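Local atomic coordinates of single-stranded DNA-binding protein 1 (Streptomyces coelicolor, PDB entry 4DAM), a protein that probably binds single-stranded DNA as a homotetramer, each subunit contributing an OB-fold domain, the part of the longer protein present in this chain. Residues A[35-40]-A[73-78]; A[39-44]-A[65-70]; A[88-93]-A[111-116]; A[94-99]-A[107-112]. The protein carries 1 engineered substitution. All coordinates share one frame; numbering follows the deposited sequence.

Interaction 1 (A[35-40]-A[73-78])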
loop_
_atom_site.group_PDB
_atom_site.type_symbol
_atom_site.label_atom_id
_atom_site.label_comp_id
_atom_site.label_asym_id
_atom_site.label_seq_id
_atom_site.Cartn_x
_atom_site.Cartn_y
_atom_site.Cartn_z
ATOM N N ASN A 35 -12.092 -19.400 19.573
ATOM C CA ASN A 35 -11.422 -18.107 19.556
ATOM C C ASN A 35 -12.335 -16.936 19.210
ATOM O O ASN A 35 -11.914 -15.787 19.299
ATOM C CB ASN A 35 -10.294 -18.126 18.541
ATOM C CG ASN A 35 -9.117 -18.955 18.969
ATOM O OD1 ASN A 35 -8.943 -19.258 20.150
ATOM N ND2 ASN A 35 -8.296 -19.339 17.996
ATOM N N GLY A 36 -13.578 -17.231 18.832
ATOM C CA GLY A 36 -14.566 -16.204 18.501
ATOM C C GLY A 36 -15.156 -16.368 17.105
ATOM O O GLY A 36 -14.819 -17.317 16.398
ATOM N N PRO A 37 -16.000 -15.424 16.682
ATOM C CA PRO A 37 -16.578 -15.487 15.343
ATOM C C PRO A 37 -15.548 -15.371 14.227
ATOM O O PRO A 37 -14.525 -14.689 14.376
ATOM C CB PRO A 37 -17.546 -14.302 15.304
ATOM C CG PRO A 37 -17.148 -13.407 16.402
ATOM C CD PRO A 37 -16.488 -14.256 17.444
ATOM N N SER A 38 -15.818 -16.051 13.123
ATOM C CA SER A 38 -14.914 -16.030 11.967
ATOM C C SER A 38 -15.748 -16.023 10.735
ATOM O O SER A 38 -16.778 -16.698 10.696
ATOM C CB SER A 38 -14.044 -17.288 11.983
ATOM O OG SER A 38 -13.503 -17.626 10.710
ATOM N N VAL A 39 -15.325 -15.263 9.730
ATOM C CA VAL A 39 -15.942 -15.328 8.421
ATOM C C VAL A 39 -14.879 -15.389 7.354
ATOM O O VAL A 39 -13.782 -14.848 7.533
ATOM C CB VAL A 39 -16.810 -14.094 8.209
ATOM C CG1 VAL A 39 -15.958 -12.860 7.934
ATOM C CG2 VAL A 39 -17.850 -14.358 7.124
ATOM N N ARG A 40 -15.171 -16.103 6.273
ATOM C CA ARG A 40 -14.271 -16.167 5.129
ATOM C C ARG A 40 -15.086 -16.051 3.867
ATOM O O ARG A 40 -16.241 -16.506 3.803
ATOM C CB ARG A 40 -13.437 -17.433 5.113
ATOM C CG ARG A 40 -14.182 -18.700 4.964
ATOM C CD ARG A 40 -13.263 -19.814 4.511
ATOM N NE ARG A 40 -13.943 -21.086 4.663
ATOM C CZ ARG A 40 -14.695 -21.681 3.745
ATOM N NH1 ARG A 40 -14.865 -21.149 2.542
ATOM N NH2 ARG A 40 -15.274 -22.837 4.040
ATOM N N LEU A 73 -15.899 -7.480 13.151
ATOM C CA LEU A 73 -15.903 -7.429 11.692
ATOM C C LEU A 73 -16.547 -8.689 11.101
ATOM O O LEU A 73 -17.319 -8.627 10.155
ATOM C CB LEU A 73 -14.491 -7.274 11.139
ATOM C CG LEU A 73 -14.316 -7.185 9.622
ATOM C CD1 LEU A 73 -15.197 -6.107 9.019
ATOM C CD2 LEU A 73 -12.841 -6.930 9.302
ATOM N N ALA A 74 -16.220 -9.852 11.653
ATOM C CA ALA A 74 -16.874 -11.086 11.204
ATOM C C ALA A 74 -18.391 -11.067 11.432
ATOM O O ALA A 74 -19.153 -11.447 10.554
ATOM C CB ALA A 74 -16.260 -12.280 11.900
ATOM N N THR A 75 -18.811 -10.669 12.626
ATOM C CA THR A 75 -20.239 -10.610 12.961
ATOM C C THR A 75 -20.978 -9.674 11.997
ATOM O O THR A 75 -21.989 -10.056 11.363
ATOM C CB THR A 75 -20.401 -10.176 14.421
ATOM O OG1 THR A 75 -19.793 -11.185 15.250
ATOM C CG2 THR A 75 -21.851 -10.004 14.805
ATOM N N ASN A 76 -20.424 -8.497 11.792
ATOM C CA ASN A 76 -21.044 -7.531 10.878
ATOM C C ASN A 76 -21.015 -7.968 9.410
ATOM O O ASN A 76 -22.012 -7.832 8.668
ATOM C CB ASN A 76 -20.434 -6.148 11.073
ATOM C CG ASN A 76 -20.747 -5.559 12.431
ATOM O OD1 ASN A 76 -21.607 -6.081 13.169
ATOM N ND2 ASN A 76 -20.030 -4.503 12.797
ATOM N N ALA A 77 -19.901 -8.506 8.960
ATOM C CA ALA A 77 -19.803 -9.010 7.595
ATOM C C ALA A 77 -20.777 -10.139 7.310
ATOM O O ALA A 77 -21.255 -10.273 6.182
ATOM C CB ALA A 77 -18.384 -9.453 7.286
ATOM N N SER A 78 -21.001 -11.003 8.302
ATOM C CA SER A 78 -21.859 -12.166 8.113
ATOM C C SER A 78 -23.290 -11.769 7.772
ATOM O O SER A 78 -23.963 -12.502 7.086
ATOM C CB SER A 78 -21.832 -13.086 9.324
ATOM O OG SER A 78 -22.510 -12.497 10.415
#

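Interaction 2 (A[39-44]-A[65-70])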
loop_
_atom_site.group_PDB
_atom_site.type_symbol
_atom_site.label_atom_id
_atom_site.label_comp_id
_atom_site.label_asym_id
_atom_site.label_seq_id
_atom_site.Cartn_x
_atom_site.Cartn_y
_atom_site.Cartn_z
ATOM N N VAL A 39 -15.325 -15.263 9.730
ATOM C CA VAL A 39 -15.942 -15.328 8.421
ATOM C C VAL A 39 -14.879 -15.389 7.354
ATOM O O VAL A 39 -13.782 -14.848 7.533
ATOM C CB VAL A 39 -16.810 -14.094 8.209
ATOM C CG1 VAL A 39 -15.958 -12.860 7.934
ATOM C CG2 VAL A 39 -17.850 -14.358 7.124
ATOM N N ARG A 40 -15.171 -16.103 6.273
ATOM C CA ARG A 40 -14.271 -16.167 5.129
ATOM C C ARG A 40 -15.086 -16.051 3.867
ATOM O O ARG A 40 -16.241 -16.506 3.803
ATOM C CB ARG A 40 -13.437 -17.433 5.113
ATOM C CG ARG A 40 -14.182 -18.700 4.964
ATOM C CD ARG A 40 -13.263 -19.814 4.511
ATOM N NE ARG A 40 -13.943 -21.086 4.663
ATOM C CZ ARG A 40 -14.695 -21.681 3.745
ATOM N NH1 ARG A 40 -14.865 -21.149 2.542
ATOM N NH2 ARG A 40 -15.274 -22.837 4.040
ATOM N N PHE A 41 -14.490 -15.412 2.877
ATOM C CA PHE A 41 -15.074 -15.349 1.542
ATOM C C PHE A 41 -13.989 -15.144 0.513
ATOM O O PHE A 41 -12.905 -14.647 0.814
ATOM C CB PHE A 41 -16.157 -14.264 1.419
ATOM C CG PHE A 41 -15.658 -12.874 1.630
ATOM C CD1 PHE A 41 -15.294 -12.082 0.551
ATOM C CD2 PHE A 41 -15.595 -12.341 2.902
ATOM C CE1 PHE A 41 -14.830 -10.781 0.754
ATOM C CE2 PHE A 41 -15.143 -11.041 3.115
ATOM C CZ PHE A 41 -14.767 -10.270 2.031
ATOM N N ARG A 42 -14.308 -15.491 -0.727
ATOM C CA ARG A 42 -13.398 -15.255 -1.840
ATOM C C ARG A 42 -13.638 -13.878 -2.420
ATOM O O ARG A 42 -14.770 -13.462 -2.583
ATOM C CB ARG A 42 -13.604 -16.321 -2.897
ATOM C CG ARG A 42 -12.597 -16.373 -4.034
ATOM C CD ARG A 42 -12.890 -17.657 -4.811
ATOM N NE ARG A 42 -11.994 -17.933 -5.924
ATOM C CZ ARG A 42 -10.741 -18.358 -5.820
ATOM N NH1 ARG A 42 -10.160 -18.529 -4.632
ATOM N NH2 ARG A 42 -10.059 -18.581 -6.929
ATOM N N LEU A 43 -12.552 -13.172 -2.706
ATOM C CA LEU A 43 -12.587 -11.833 -3.284
ATOM C C LEU A 43 -11.910 -11.863 -4.648
ATOM O O LEU A 43 -10.781 -12.351 -4.783
ATOM C CB LEU A 43 -11.841 -10.846 -2.388
ATOM C CG LEU A 43 -11.774 -9.379 -2.848
ATOM C CD1 LEU A 43 -13.138 -8.702 -2.714
ATOM C CD2 LEU A 43 -10.698 -8.612 -2.067
ATOM N N ALA A 44 -12.596 -11.336 -5.652
ATOM C CA ALA A 44 -12.059 -11.210 -7.016
ATOM C C ALA A 44 -11.715 -9.765 -7.309
ATOM O O ALA A 44 -12.589 -8.897 -7.275
ATOM C CB ALA A 44 -13.069 -11.706 -8.046
ATOM N N PHE A 65 -8.352 -13.689 -3.837
ATOM C CA PHE A 65 -7.918 -13.776 -2.454
ATOM C C PHE A 65 -8.973 -14.454 -1.613
ATOM O O PHE A 65 -10.171 -14.323 -1.865
ATOM C CB PHE A 65 -7.699 -12.396 -1.853
ATOM C CG PHE A 65 -6.716 -11.538 -2.580
ATOM C CD1 PHE A 65 -7.128 -10.660 -3.569
ATOM C CD2 PHE A 65 -5.372 -11.591 -2.249
ATOM C CE1 PHE A 65 -6.227 -9.861 -4.230
ATOM C CE2 PHE A 65 -4.464 -10.800 -2.912
ATOM C CZ PHE A 65 -4.888 -9.934 -3.914
ATOM N N THR A 66 -8.520 -15.184 -0.601
ATOM C CA THR A 66 -9.418 -15.617 0.465
ATOM C C THR A 66 -9.314 -14.602 1.585
ATOM O O THR A 66 -8.225 -14.366 2.127
ATOM C CB THR A 66 -9.059 -16.996 1.000
ATOM O OG1 THR A 66 -9.113 -17.934 -0.087
ATOM C CG2 THR A 66 -10.032 -17.421 2.075
ATOM N N VAL A 67 -10.424 -13.966 1.888
ATOM C CA VAL A 67 -10.488 -12.950 2.919
ATOM C C VAL A 67 -11.042 -13.543 4.203
ATOM O O VAL A 67 -12.091 -14.193 4.216
ATOM C CB VAL A 67 -11.368 -11.743 2.502
ATOM C CG1 VAL A 67 -11.436 -10.709 3.618
ATOM C CG2 VAL A 67 -10.893 -11.122 1.186
ATOM N N TRP A 68 -10.313 -13.289 5.294
ATOM C CA TRP A 68 -10.667 -13.761 6.618
ATOM C C TRP A 68 -10.943 -12.589 7.523
ATOM O O TRP A 68 -10.196 -11.626 7.544
ATOM C CB TRP A 68 -9.517 -14.547 7.220
ATOM C CG TRP A 68 -9.140 -15.774 6.459
ATOM C CD1 TRP A 68 -8.252 -15.890 5.394
ATOM C CD2 TRP A 68 -9.658 -17.117 6.677
ATOM N NE1 TRP A 68 -8.172 -17.186 4.967
ATOM C CE2 TRP A 68 -9.006 -17.974 5.703
ATOM C CE3 TRP A 68 -10.556 -17.673 7.572
ATOM C CZ2 TRP A 68 -9.243 -19.340 5.654
ATOM C CZ3 TRP A 68 -10.802 -19.058 7.497
ATOM C CH2 TRP A 68 -10.171 -19.854 6.548
ATOM N N ALA A 69 -12.013 -12.680 8.292
ATOM C CA ALA A 69 -12.342 -11.686 9.287
ATOM C C ALA A 69 -12.681 -12.356 10.613
ATOM O O ALA A 69 -13.138 -13.502 10.647
ATOM C CB ALA A 69 -13.504 -10.807 8.801
ATOM N N ASN A 70 -12.459 -11.629 11.699
ATOM C CA ASN A 70 -12.759 -12.102 13.018
ATOM C C ASN A 70 -13.477 -11.061 13.882
ATOM O O ASN A 70 -13.623 -9.910 13.476
ATOM C CB ASN A 70 -11.435 -12.500 13.680
ATOM C CG ASN A 70 -10.893 -13.784 13.177
ATOM O OD1 ASN A 70 -11.423 -14.812 13.469
ATOM N ND2 ASN A 70 -9.815 -13.725 12.438
#

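Interaction 3 (A[88-93]-A[111-116])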
loop_
_atom_site.group_PDB
_atom_site.type_symbol
_atom_site.label_atom_id
_atom_site.label_comp_id
_atom_site.label_asym_id
_atom_site.label_seq_id
_atom_site.Cartn_x
_atom_site.Cartn_y
_atom_site.Cartn_z
ATOM N N VAL A 88 -14.356 -2.882 -0.614
ATOM C CA VAL A 88 -12.982 -2.488 -0.368
ATOM C C VAL A 88 -12.516 -3.223 0.886
ATOM O O VAL A 88 -13.205 -3.212 1.913
ATOM C CB VAL A 88 -12.811 -0.964 -0.266
ATOM C CG1 VAL A 88 -13.826 -0.283 0.627
ATOM C CG2 VAL A 88 -11.382 -0.619 0.170
ATOM N N VAL A 89 -11.361 -3.867 0.782
ATOM C CA VAL A 89 -10.803 -4.672 1.867
ATOM C C VAL A 89 -9.394 -4.167 2.160
ATOM O O VAL A 89 -8.583 -4.051 1.246
ATOM C CB VAL A 89 -10.769 -6.177 1.480
ATOM C CG1 VAL A 89 -10.062 -7.028 2.569
ATOM C CG2 VAL A 89 -12.197 -6.695 1.154
ATOM N N GLN A 90 -9.117 -3.882 3.429
ATOM C CA GLN A 90 -7.756 -3.586 3.883
ATOM C C GLN A 90 -7.344 -4.652 4.870
ATOM O O GLN A 90 -8.097 -4.994 5.777
ATOM C CB GLN A 90 -7.682 -2.235 4.560
ATOM C CG GLN A 90 -6.254 -1.773 4.771
ATOM C CD GLN A 90 -6.096 -0.834 5.965
ATOM O OE1 GLN A 90 -5.202 0.018 5.959
ATOM N NE2 GLN A 90 -6.962 -0.966 6.978
ATOM N N GLY A 91 -6.139 -5.186 4.723
ATOM C CA GLY A 91 -5.675 -6.139 5.706
ATOM C C GLY A 91 -4.295 -6.656 5.404
ATOM O O GLY A 91 -3.605 -6.129 4.544
ATOM N N ARG A 92 -3.897 -7.686 6.136
ATOM C CA ARG A 92 -2.551 -8.228 6.015
ATOM C C ARG A 92 -2.519 -9.367 5.015
ATOM O O ARG A 92 -3.322 -10.309 5.101
ATOM C CB ARG A 92 -2.084 -8.730 7.381
ATOM C CG ARG A 92 -1.922 -7.595 8.363
ATOM C CD ARG A 92 -1.373 -7.968 9.703
ATOM N NE ARG A 92 -2.419 -8.091 10.709
ATOM C CZ ARG A 92 -2.986 -7.061 11.352
ATOM N NH1 ARG A 92 -2.626 -5.796 11.124
ATOM N NH2 ARG A 92 -3.925 -7.308 12.241
ATOM N N LEU A 93 -1.584 -9.299 4.085
ATOM C CA LEU A 93 -1.440 -10.317 3.048
ATOM C C LEU A 93 -0.642 -11.505 3.564
ATOM O O LEU A 93 0.448 -11.324 4.115
ATOM C CB LEU A 93 -0.720 -9.723 1.839
ATOM C CG LEU A 93 -0.421 -10.635 0.638
ATOM C CD1 LEU A 93 -1.703 -11.096 -0.045
ATOM C CD2 LEU A 93 0.534 -9.990 -0.359
ATOM N N ASP A 111 -5.945 -11.211 5.777
ATOM C CA ASP A 111 -6.477 -11.139 7.122
ATOM C C ASP A 111 -7.004 -9.720 7.321
ATOM O O ASP A 111 -6.234 -8.772 7.522
ATOM C CB ASP A 111 -5.399 -11.514 8.145
ATOM C CG ASP A 111 -5.034 -13.009 8.110
ATOM O OD1 ASP A 111 -5.767 -13.829 7.508
ATOM O OD2 ASP A 111 -3.995 -13.384 8.695
ATOM N N ALA A 112 -8.317 -9.570 7.199
ATOM C CA ALA A 112 -8.926 -8.244 7.065
ATOM C C ALA A 112 -8.958 -7.464 8.339
ATOM O O ALA A 112 -9.268 -8.011 9.403
ATOM C CB ALA A 112 -10.353 -8.334 6.518
ATOM N N VAL A 113 -8.638 -6.180 8.214
ATOM C CA VAL A 113 -8.770 -5.208 9.275
ATOM C C VAL A 113 -10.012 -4.319 9.078
ATOM O O VAL A 113 -10.652 -3.896 10.043
ATOM C CB VAL A 113 -7.484 -4.329 9.318
ATOM C CG1 VAL A 113 -7.650 -3.199 10.294
ATOM C CG2 VAL A 113 -6.281 -5.197 9.677
ATOM N N ALA A 114 -10.327 -4.042 7.814
ATOM C CA ALA A 114 -11.443 -3.174 7.439
ATOM C C ALA A 114 -12.058 -3.718 6.179
ATOM O O ALA A 114 -11.347 -4.190 5.283
ATOM C CB ALA A 114 -10.939 -1.746 7.225
ATOM N N ILE A 115 -13.387 -3.702 6.122
ATOM C CA ILE A 115 -14.114 -4.083 4.920
ATOM C C ILE A 115 -15.284 -3.115 4.801
ATOM O O ILE A 115 -15.938 -2.799 5.802
ATOM C CB ILE A 115 -14.720 -5.512 4.979
ATOM C CG1 ILE A 115 -13.638 -6.580 5.226
ATOM C CG2 ILE A 115 -15.435 -5.846 3.670
ATOM C CD1 ILE A 115 -14.175 -7.975 5.520
ATOM N N GLY A 116 -15.545 -2.656 3.598
ATOM C CA GLY A 116 -16.735 -1.816 3.371
ATOM C C GLY A 116 -17.321 -2.055 2.010
ATOM O O GLY A 116 -16.611 -2.410 1.075
#

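Interaction 4 (A[94-99]-A[107-112])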
loop_
_atom_site.group_PDB
_atom_site.type_symbol
_atom_site.label_atom_id
_atom_site.label_comp_id
_atom_site.label_asym_id
_atom_site.label_seq_id
_atom_site.Cartn_x
_atom_site.Cartn_y
_atom_site.Cartn_z
ATOM N N LYS A 94 -1.185 -12.703 3.359
ATOM C CA LYS A 94 -0.479 -13.949 3.655
ATOM C C LYS A 94 -0.469 -14.845 2.424
ATOM O O LYS A 94 -1.518 -15.302 1.983
ATOM C CB LYS A 94 -1.111 -14.643 4.859
ATOM C CG LYS A 94 -1.215 -13.784 6.127
ATOM C CD LYS A 94 0.136 -13.559 6.766
ATOM C CE LYS A 94 0.209 -12.426 7.800
ATOM N NZ LYS A 94 1.560 -12.390 8.454
ATOM N N VAL A 95 0.731 -15.073 1.877
ATOM C CA VAL A 95 0.935 -15.935 0.706
ATOM C C VAL A 95 1.206 -17.322 1.246
ATOM O O VAL A 95 2.100 -17.504 2.062
ATOM C CB VAL A 95 2.161 -15.504 -0.157
ATOM C CG1 VAL A 95 2.455 -16.502 -1.297
ATOM C CG2 VAL A 95 1.972 -14.080 -0.662
ATOM N N ARG A 96 0.400 -18.280 0.824
ATOM C CA ARG A 96 0.426 -19.638 1.396
ATOM C C ARG A 96 0.665 -20.700 0.325
ATOM O O ARG A 96 0.259 -20.514 -0.798
ATOM C CB ARG A 96 -0.912 -19.852 2.114
ATOM C CG ARG A 96 -1.103 -18.911 3.282
ATOM C CD ARG A 96 -2.015 -19.444 4.354
ATOM N NE ARG A 96 -2.364 -18.488 5.423
ATOM C CZ ARG A 96 -1.658 -18.213 6.522
ATOM N NH1 ARG A 96 -0.472 -18.775 6.755
ATOM N NH2 ARG A 96 -2.158 -17.336 7.404
ATOM N N THR A 97 1.342 -21.789 0.667
ATOM C CA THR A 97 1.529 -22.932 -0.257
ATOM C C THR A 97 0.810 -24.110 0.349
ATOM O O THR A 97 1.006 -24.379 1.522
ATOM C CB THR A 97 3.058 -23.286 -0.444
ATOM O OG1 THR A 97 3.409 -23.443 -1.841
ATOM C CG2 THR A 97 3.413 -24.574 0.286
ATOM N N ASP A 98 -0.040 -24.789 -0.413
ATOM C CA ASP A 98 -0.810 -25.903 0.134
ATOM C C ASP A 98 -1.033 -26.948 -0.938
ATOM O O ASP A 98 -0.989 -26.592 -2.096
ATOM C CB ASP A 98 -2.217 -25.408 0.480
ATOM C CG ASP A 98 -2.254 -24.136 1.365
ATOM O OD1 ASP A 98 -2.481 -24.321 2.542
ATOM O OD2 ASP A 98 -2.148 -22.957 0.935
ATOM N N VAL A 99 -1.396 -28.182 -0.564
ATOM C CA VAL A 99 -1.720 -29.234 -1.547
ATOM C C VAL A 99 -3.221 -29.273 -1.819
ATOM O O VAL A 99 -4.037 -29.448 -0.903
ATOM C CB VAL A 99 -1.267 -30.632 -1.104
ATOM C CG1 VAL A 99 -1.737 -31.698 -2.093
ATOM C CG2 VAL A 99 0.253 -30.669 -0.986
ATOM N N SER A 107 -1.332 -19.605 -3.117
ATOM C CA SER A 107 -2.586 -18.845 -2.985
ATOM C C SER A 107 -2.382 -17.656 -2.028
ATOM O O SER A 107 -1.455 -17.610 -1.211
ATOM C CB SER A 107 -3.746 -19.723 -2.463
ATOM O OG SER A 107 -3.540 -20.131 -1.110
ATOM N N ALA A 108 -3.302 -16.704 -2.084
ATOM C CA ALA A 108 -3.192 -15.482 -1.297
ATOM C C ALA A 108 -4.401 -15.275 -0.367
ATOM O O ALA A 108 -5.570 -15.299 -0.798
ATOM C CB ALA A 108 -3.022 -14.324 -2.252
ATOM N N ASP A 109 -4.114 -15.067 0.910
ATOM C CA ASP A 109 -5.108 -14.770 1.961
ATOM C C ASP A 109 -4.960 -13.292 2.351
ATOM O O ASP A 109 -3.851 -12.738 2.325
ATOM C CB ASP A 109 -4.871 -15.565 3.235
ATOM C CG ASP A 109 -5.262 -17.033 3.154
ATOM O OD1 ASP A 109 -5.838 -17.500 2.183
ATOM O OD2 ASP A 109 -4.990 -17.762 4.121
ATOM N N ILE A 110 -6.066 -12.667 2.728
ATOM C CA ILE A 110 -6.038 -11.354 3.365
ATOM C C ILE A 110 -6.698 -11.490 4.731
ATOM O O ILE A 110 -7.851 -11.902 4.837
ATOM C CB ILE A 110 -6.772 -10.254 2.559
ATOM C CG1 ILE A 110 -6.170 -10.092 1.182
ATOM C CG2 ILE A 110 -6.750 -8.916 3.339
ATOM C CD1 ILE A 110 -6.922 -9.152 0.256
ATOM N N ASP A 111 -5.945 -11.211 5.777
ATOM C CA ASP A 111 -6.477 -11.139 7.122
ATOM C C ASP A 111 -7.004 -9.720 7.321
ATOM O O ASP A 111 -6.234 -8.772 7.522
ATOM C CB ASP A 111 -5.399 -11.514 8.145
ATOM C CG ASP A 111 -5.034 -13.009 8.110
ATOM O OD1 ASP A 111 -5.767 -13.829 7.508
ATOM O OD2 ASP A 111 -3.995 -13.384 8.695
ATOM N N ALA A 112 -8.317 -9.570 7.199
ATOM C CA ALA A 112 -8.926 -8.244 7.065
ATOM C C ALA A 112 -8.958 -7.464 8.339
ATOM O O ALA A 112 -9.268 -8.011 9.403
ATOM C CB ALA A 112 -10.353 -8.334 6.518
HETATM O O HOH W 1 -4.682 -16.264 6.891
HETATM O O HOH W 2 -2.550 -22.464 -1.462
#

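Interaction 1 (A[35-40]-A[73-78])
V39 reaches from strand 36-40 onto the face of helix 73-78 that carries A74 and A77. Its CB lies 4.1 Å from A74 CB. One step out, in the conformer given here, one of two modelled, CG1 comes to 3.8 Å from A74 CA and also touches the CB of A77, so a single methyl spans two alanines about one helical turn apart. This is the branch set between the backbone N and the carbonyl carbon (chi1 75°). Two residues earlier, P37 also directs its ring at the helix: CB meets A74 CB at 4.2 Å, and CG lies 3.6 Å from T75 OG1. The methyl of A74 thereby sits between P37 and V39, against the backbone that joins them. The segment axes approach to 7.0 Å at 51°, a separation that small alanine side chains permit. P37 and V39, near the start of strand 36-51, thus set the helix against that OB-fold strand. The same two side chains also touch strand 17-33, V39 at P28 and P37 at F30. No polar bond spans the two segments, and S78 OG instead donates to T75 O within the helix. Cohesion here therefore rests on van der Waals contact, mostly of aliphatic carbons.

Interaction 2 (A[39-44]-A[65-70])
F41 and V67 exchange two backbone hydrogen bonds at the middle of an antiparallel strand pair: V67 N to F41 O is 2.8 Å with an angle of 168° at the hydrogen, and F41 N returns a bond to V67 O. V39 with A69 and L43 with F65 repeat the two-bond pattern, so six bonds hold the strands in register. R40 and W68 form the non-hydrogen-bonded pair between F41-V67 and V39-A69; there R40 CA approaches V67 O at 3.1 Å, a CA-H...O contact. Outward from the backbone, the R40 side chain runs alongside the indole of W68. R40 CB stands over its face, 4.0 Å from the centroid of the six-membered ring and 19° off the normal, and R40 CD reaches W68 CH2 at 3.7 Å. R40 CG sits between the backbone N and carbonyl carbon (chi1 64°), from where the extended chain follows the ring. On the sheet's opposite face, V67 CB lies over the F41 ring, 3.9 Å from its centroid, while V67 CG2 meets L43 CB at 3.7 Å. That apolar face belongs to the OB-fold interior: F41 touches P28 of strand 17-33, and V67 touches V89 of strand 86-100. Strand 103-112 flanks strand 56-70, with A108 and I110 against F65.

Interaction 3 (A[88-93]-A[111-116])
Q90 and V113 extend alongside each other at a classic beta bulge in which V113 and A114 both oppose Q90. The evidence is in the backbone: Q90 O accepts from V113 N at 2.8 Å and from A114 N at 3.2 Å, and the register shifts by one residue between Q90 and G91. The Q90 side chain, with CG anti to its own N (chi1 -168°) and extended beyond, brings NE2 to 4.1 Å from both V113 CG1 and A114 CB. V113 CG2 lies over one face of the R92 guanidinium, 4.0 Å from NH1, and these two side chains cross obliquely. R92 is bent at chi3 (-100°), which folds its guanidinium back over the valine. Past the bulge, V89 and I115 project together from the other face, their CG2 methyls 4.2 Å apart, and V89 CG1 meets A112 CB. G91 CA approaches D111 O at 3.2 Å, a tight crossing where glycine has no CB to accommodate. The bulge marks the corner at which the chain leaves strand 103-112 for strand 114-117. I115 and A112 touch L73 of helix 71-80, V89 packs on L43 of strand 36-51, and I115 also meets L119 of the second subunit.

Interaction 4 (A[94-99]-A[107-112])
The antiparallel hairpin of strands 86-100 and 103-112 places R96 diagonally from D109, on the face they share with K94 and S107. The backbone frame is regular: K94 N to D109 O and R96 N to S107 O both have angles of 177° at the hydrogen, the latter at 2.8 Å. Over this frame R96 NE makes a salt bridge to D109 OD2 at 3.0 Å. The carboxylate oxygen lies in the guanidinium plane, yet the arginine meets OD2 from 40° above the carboxylate plane, and the two side chains cross at about a right angle. K94 CB lies 3.7 Å above the plane of the R96 guanidinium, toward its rim. Water 1 accepts from R96 NH2 at 2.8 Å and donates to D109 OD2 and to D111 OD1, the latter at 2.7 Å, linking three side chains. K94 CG passes D111 OD2 at 3.8 Å, but the chain bends at chi2 (-72°) and its NZ is paired with E15. Against the third subunit, V95 packs on F64 and its O accepts from H61 of that subunit. Two bonds, from R96 NE and water 1, thus converge on D109 OD2, which probably favours the ionised carboxylate and restricts rotation of the guanidinium.

In the fold
From the N terminus, the chain first enters these contacts at 35-40, on strand 36-51. Interaction 2 pairs that strand with strand 56-70, closing a hairpin; interaction 1 starts from the same region, shares V39 and R40, and closes a larger loop around it when helix 71-80 follows directly. The second hairpin comes later in series. Within it interaction 4 is nested inside interaction 3, both running between strand 86-100 and the chain from 107 onward and sharing D111 and A112. Strands 56-70 and 103-112, parallel neighbours, join the two hairpins, with W68 O 2.8 Å from A112 N. The helix also meets 111-116, so interaction 1 abuts interaction 3.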